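Local atomic coordinates of N-acetylgalactosaminyltransferase 7 (Homo sapiens, PDB entry 6IWR), a protein that belongs to the glycosyltransferases of the GT-A clan and joins a family 2 glycosyltransferase domain to a ricin-type beta-trefoil lectin domain. Residues 94-99 / 120-125; 107-112 / 116-121. One frame throughout, in Å; residues are numbered along the deposited sequence.

Interaction 1: residues 94-99 / 120-125; sequences KPLVLG and SDMISL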
loop_
_atom_site.group_PDB
_atom_site.type_symbol
_atom_site.label_atom_id
_atom_site.label_comp_id
_atom_site.label_asym_id
_atom_site.label_seq_id
_atom_site.Cartn_x
_atom_site.Cartn_y
_atom_site.Cartn_z
ATOM N N LYS A 94 -27.421 11.419 2.968
ATOM C CA LYS A 94 -26.905 11.069 4.268
ATOM C C LYS A 94 -25.992 9.889 4.080
ATOM O O LYS A 94 -26.290 9.039 3.278
ATOM C CB LYS A 94 -28.055 10.674 5.183
ATOM C CG LYS A 94 -28.241 11.567 6.385
ATOM C CD LYS A 94 -28.311 10.749 7.660
ATOM C CE LYS A 94 -29.375 9.673 7.575
ATOM N NZ LYS A 94 -29.796 9.184 8.913
ATOM N N PRO A 95 -24.890 9.815 4.813
ATOM C CA PRO A 95 -24.024 8.640 4.675
ATOM C C PRO A 95 -24.757 7.385 5.126
ATOM O O PRO A 95 -25.550 7.406 6.068
ATOM C CB PRO A 95 -22.808 8.959 5.562
ATOM C CG PRO A 95 -23.142 10.160 6.332
ATOM C CD PRO A 95 -24.276 10.858 5.660
ATOM N N LEU A 96 -24.506 6.299 4.416
ATOM C CA LEU A 96 -25.143 5.012 4.642
ATOM C C LEU A 96 -24.107 4.055 5.223
ATOM O O LEU A 96 -23.311 3.464 4.483
ATOM C CB LEU A 96 -25.702 4.468 3.339
ATOM C CG LEU A 96 -26.912 3.546 3.427
ATOM C CD1 LEU A 96 -26.947 2.652 2.194
ATOM C CD2 LEU A 96 -26.924 2.730 4.700
ATOM N N VAL A 97 -24.155 3.878 6.539
ATOM C CA VAL A 97 -23.191 3.084 7.278
ATOM C C VAL A 97 -23.831 1.724 7.544
ATOM O O VAL A 97 -24.929 1.653 8.098
ATOM C CB VAL A 97 -22.778 3.810 8.572
ATOM C CG1 VAL A 97 -21.732 3.035 9.349
ATOM C CG2 VAL A 97 -22.245 5.196 8.238
ATOM N N LEU A 98 -23.164 0.638 7.137
ATOM C CA LEU A 98 -23.674 -0.735 7.164
ATOM C C LEU A 98 -22.879 -1.633 8.116
ATOM O O LEU A 98 -22.072 -1.158 8.916
ATOM C CB LEU A 98 -23.638 -1.314 5.748
ATOM C CG LEU A 98 -24.597 -0.754 4.699
ATOM C CD1 LEU A 98 -24.563 -1.614 3.437
ATOM C CD2 LEU A 98 -26.010 -0.658 5.250
ATOM N N GLY A 99 -23.075 -2.943 7.976
ATOM C CA GLY A 99 -22.258 -3.954 8.616
ATOM C C GLY A 99 -22.424 -3.866 10.105
ATOM O O GLY A 99 -23.150 -3.002 10.601
ATOM N N SER A 120 -24.616 0.851 -2.413
ATOM C CA SER A 120 -25.255 1.514 -3.550
ATOM C C SER A 120 -26.588 0.864 -3.904
ATOM O O SER A 120 -27.558 1.560 -4.248
ATOM C CB SER A 120 -24.357 1.507 -4.783
ATOM O OG SER A 120 -25.147 1.848 -5.908
ATOM N N ASP A 121 -26.653 -0.469 -3.840
ATOM C CA ASP A 121 -27.864 -1.164 -4.256
ATOM C C ASP A 121 -29.065 -0.867 -3.359
ATOM O O ASP A 121 -30.195 -1.107 -3.785
ATOM C CB ASP A 121 -27.626 -2.677 -4.313
ATOM C CG ASP A 121 -26.875 -3.101 -5.553
ATOM O OD1 ASP A 121 -26.502 -2.213 -6.356
ATOM O OD2 ASP A 121 -26.660 -4.326 -5.725
ATOM N N MET A 122 -28.878 -0.364 -2.135
ATOM C CA MET A 122 -30.036 -0.042 -1.304
ATOM C C MET A 122 -30.416 1.432 -1.331
ATOM O O MET A 122 -31.437 1.803 -0.737
ATOM C CB MET A 122 -29.829 -0.494 0.148
ATOM C CG MET A 122 -28.430 -0.714 0.602
ATOM S SD MET A 122 -28.459 -1.354 2.296
ATOM C CE MET A 122 -28.291 -3.113 2.023
ATOM N N ILE A 123 -29.625 2.277 -2.016
ATOM C CA ILE A 123 -29.941 3.683 -2.223
ATOM C C ILE A 123 -30.759 3.788 -3.502
ATOM O O ILE A 123 -30.466 3.117 -4.494
ATOM C CB ILE A 123 -28.652 4.525 -2.289
ATOM C CG1 ILE A 123 -27.773 4.249 -1.049
ATOM C CG2 ILE A 123 -28.967 6.020 -2.474
ATOM C CD1 ILE A 123 -26.420 4.985 -1.011
ATOM N N SER A 124 -31.821 4.579 -3.472
ATOM C CA SER A 124 -32.670 4.729 -4.652
ATOM C C SER A 124 -31.872 5.225 -5.858
ATOM O O SER A 124 -30.926 6.005 -5.724
ATOM C CB SER A 124 -33.823 5.707 -4.367
ATOM O OG SER A 124 -34.527 6.030 -5.558
ATOM N N LEU A 125 -32.267 4.777 -7.052
ATOM C CA LEU A 125 -31.731 5.396 -8.257
ATOM C C LEU A 125 -32.187 6.844 -8.417
ATOM O O LEU A 125 -31.517 7.611 -9.124
ATOM C CB LEU A 125 -32.133 4.601 -9.489
ATOM C CG LEU A 125 -31.689 3.144 -9.465
ATOM C CD1 LEU A 125 -32.290 2.403 -10.662
ATOM C CD2 LEU A 125 -30.181 3.061 -9.440
#
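Leu96 and Met122 bury the most surface here, and one methyl group does most of the work: CD1 of Leu96 lies 4.0 Å from CG of Met122 and 3.7 Å from CG1 of Ile123. Leu96 and Ile123 run antiparallel alongside each other, so that CD1 of Leu96 meets a length of the isoleucine chain, its CD1 included at 4.0 Å, instead of its tip alone. The leucine can do this because CG is swung anti to the backbone N (chi1 -152°), which carries its branch across to the other segment. Leu98 meets the methionine differently. The two side chains come together end on, with CD2 of Leu98 3.9 Å from SD of Met122 and CD1 at 4.1 Å from the same sulfur. A bend at chi3 (98°) shapes the end of the methionine chain, and the flexible thioether suits a place where one residue must serve two leucines. This is an irregular, extended segment laid over the C-terminal part of helix 117-122 and the residue that follows, packed against the GT-A glycosyltransferase fold: Leu96 and Leu98, two residues apart, both direct their beta carbons at the helix, whereas Pro95 and Val97 pack on Pro501 and Cys502 of the second subunit. The backbone of Leu96 is also hydrogen-bonded to Thr277. Beyond the leucines, the buried Ile123 leans on Tyr278 and on Arg165 of helix 160-173, its branched aliphatic chain filling the join, while Phe102 touches Met122.

Interaction 2: residues 107-112 / 116-121; sequences QASIKE and NMVASD
The hydroxyl oxygen of Ser109 is gripped from several directions. Across the contact, Met117 N donates a hydrogen bond to Ser109 OG at 2.8 Å, with a moderately bent N-H...O angle of 145°. The same oxygen is hydrogen-bonded to the carbonyl of Ile106, one turn earlier in its own helix, and weakly to that of Phe115. A chi1 of 83° tucks OG back over its own helix, within bonding distance of the Ile106 carbonyl, a setting that lets a serine bond back to its helix while still meeting the next one. Its small size matters too: CB of Ser109 packs 3.7 Å from CB of Met117, and OG lies 3.7 Å from CG1 of Val118, so the two helices come close at this point. Met117 opens helix 117-122, where the first amides lack carbonyl partners within the helix; the serine hydroxyl gives one of them an acceptor from outside. Asn116, a residue type favoured at the N-cap, precedes it, and its carbonyl accepts Ser120 N at 3.1 Å and is also bonded by the hydroxyl of Tyr278. Ile110 CG1 lies 4.1 Å from Asn116 N, an aliphatic contact beside the polar join. Farther along helix 103-113, Glu112 forms a salt bridge with Lys191. Helix 117-122 rests through Met117 on Ser161 and Thr162 of helix 160-173, and Asn116 shares backbone hydrogen bonding with Gly275 just beyond strand 264-274.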
loop_
_atom_site.group_PDB
_atom_site.type_symbol
_atom_site.label_atom_id
_atom_site.label_comp_id
_atom_site.label_asym_id
_atom_site.label_seq_id
_atom_site.Cartn_x
_atom_site.Cartn_y
_atom_site.Cartn_z
ATOM N N GLN A 107 -17.165 -6.383 1.195
ATOM C CA GLN A 107 -15.833 -6.621 0.662
ATOM C C GLN A 107 -15.903 -7.358 -0.670
ATOM O O GLN A 107 -15.197 -7.013 -1.628
ATOM C CB GLN A 107 -15.000 -7.374 1.687
ATOM C CG GLN A 107 -14.427 -6.438 2.740
ATOM C CD GLN A 107 -14.296 -7.123 4.077
ATOM O OE1 GLN A 107 -14.254 -8.353 4.145
ATOM N NE2 GLN A 107 -14.254 -6.335 5.156
ATOM N N ALA A 108 -16.784 -8.349 -0.767
ATOM C CA ALA A 108 -16.921 -9.068 -2.023
ATOM C C ALA A 108 -17.215 -8.105 -3.168
ATOM O O ALA A 108 -16.603 -8.197 -4.239
ATOM C CB ALA A 108 -18.008 -10.137 -1.895
ATOM N N SER A 109 -18.132 -7.147 -2.956
ATOM C CA SER A 109 -18.505 -6.265 -4.060
ATOM C C SER A 109 -17.407 -5.253 -4.358
ATOM O O SER A 109 -17.236 -4.862 -5.520
ATOM C CB SER A 109 -19.849 -5.575 -3.786
ATOM O OG SER A 109 -19.748 -4.420 -2.968
ATOM N N ILE A 110 -16.626 -4.853 -3.351
ATOM C CA ILE A 110 -15.498 -3.959 -3.616
ATOM C C ILE A 110 -14.478 -4.638 -4.528
ATOM O O ILE A 110 -14.016 -4.045 -5.511
ATOM C CB ILE A 110 -14.850 -3.482 -2.303
ATOM C CG1 ILE A 110 -15.838 -2.648 -1.480
ATOM C CG2 ILE A 110 -13.597 -2.689 -2.613
ATOM C CD1 ILE A 110 -15.450 -2.458 -0.049
ATOM N N LYS A 111 -14.118 -5.891 -4.227
ATOM C CA LYS A 111 -13.284 -6.665 -5.147
ATOM C C LYS A 111 -13.827 -6.615 -6.566
ATOM O O LYS A 111 -13.070 -6.390 -7.515
ATOM C CB LYS A 111 -13.169 -8.125 -4.691
ATOM C CG LYS A 111 -11.892 -8.469 -3.931
ATOM C CD LYS A 111 -11.904 -9.934 -3.524
ATOM C CE LYS A 111 -11.012 -10.210 -2.328
ATOM N NZ LYS A 111 -11.092 -11.636 -1.923
ATOM N N GLU A 112 -15.141 -6.829 -6.742
ATOM C CA GLU A 112 -15.670 -6.922 -8.104
ATOM C C GLU A 112 -15.692 -5.567 -8.802
ATOM O O GLU A 112 -15.369 -5.485 -9.993
ATOM C CB GLU A 112 -17.074 -7.533 -8.136
ATOM C CG GLU A 112 -17.619 -7.635 -9.586
ATOM C CD GLU A 112 -18.928 -8.412 -9.735
ATOM O OE1 GLU A 112 -19.400 -8.570 -10.885
ATOM O OE2 GLU A 112 -19.500 -8.855 -8.714
ATOM N N ASN A 116 -18.560 0.033 -2.918
ATOM C CA ASN A 116 -19.447 -0.699 -2.025
ATOM C C ASN A 116 -20.777 -0.847 -2.742
ATOM O O ASN A 116 -21.657 0.002 -2.615
ATOM C CB ASN A 116 -19.602 0.068 -0.724
ATOM C CG ASN A 116 -20.361 -0.691 0.312
ATOM O OD1 ASN A 116 -20.191 -0.439 1.512
ATOM N ND2 ASN A 116 -21.195 -1.639 -0.123
ATOM N N MET A 117 -20.948 -1.932 -3.500
ATOM C CA MET A 117 -22.186 -2.053 -4.259
ATOM C C MET A 117 -23.357 -2.505 -3.398
ATOM O O MET A 117 -24.514 -2.253 -3.764
ATOM C CB MET A 117 -22.020 -3.001 -5.431
ATOM C CG MET A 117 -21.213 -2.410 -6.562
ATOM S SD MET A 117 -21.962 -0.989 -7.401
ATOM C CE MET A 117 -23.593 -1.649 -7.732
ATOM N N VAL A 118 -23.105 -3.181 -2.269
ATOM C CA VAL A 118 -24.237 -3.530 -1.421
ATOM C C VAL A 118 -24.881 -2.260 -0.887
ATOM O O VAL A 118 -26.111 -2.121 -0.894
ATOM C CB VAL A 118 -23.828 -4.506 -0.296
ATOM C CG1 VAL A 118 -22.502 -5.184 -0.604
ATOM C CG2 VAL A 118 -23.813 -3.831 1.072
ATOM N N ALA A 119 -24.062 -1.280 -0.492
ATOM C CA ALA A 119 -24.592 0.020 -0.099
ATOM C C ALA A 119 -25.302 0.697 -1.267
ATOM O O ALA A 119 -26.484 1.059 -1.155
ATOM C CB ALA A 119 -23.478 0.901 0.454
ATOM N N SER A 120 -24.616 0.851 -2.413
ATOM C CA SER A 120 -25.255 1.514 -3.550
ATOM C C SER A 120 -26.588 0.864 -3.904
ATOM O O SER A 120 -27.558 1.560 -4.248
ATOM C CB SER A 120 -24.357 1.507 -4.783
ATOM O OG SER A 120 -25.147 1.848 -5.908
ATOM N N ASP A 121 -26.653 -0.469 -3.840
ATOM C CA ASP A 121 -27.864 -1.164 -4.256
ATOM C C ASP A 121 -29.065 -0.867 -3.359
ATOM O O ASP A 121 -30.195 -1.107 -3.785
ATOM C CB ASP A 121 -27.626 -2.677 -4.313
ATOM C CG ASP A 121 -26.875 -3.101 -5.553
ATOM O OD1 ASP A 121 -26.502 -2.213 -6.356
ATOM O OD2 ASP A 121 -26.660 -4.326 -5.725
#

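How the interactions relate
Helix 117-122 is common to both interactions, whose centres lie 11 Å apart and whose second segments overlap at Ser120 and Asp121. Along the chain, the extended segment 94-99 comes first, then helix 103-113, then the shared helix, which receives the earlier helix near its start (interaction 2) and the extended segment near its C-terminal part (interaction 1). The two contacts also touch: Leu98 rests on Val118 and Ala119, and Leu96 CD1 is 3.7 Å from Ala119 O. Together they hold this part of the chain, which precedes strand 149-155, against helix 160-173 and Tyr278 on the glycosyltransferase domain.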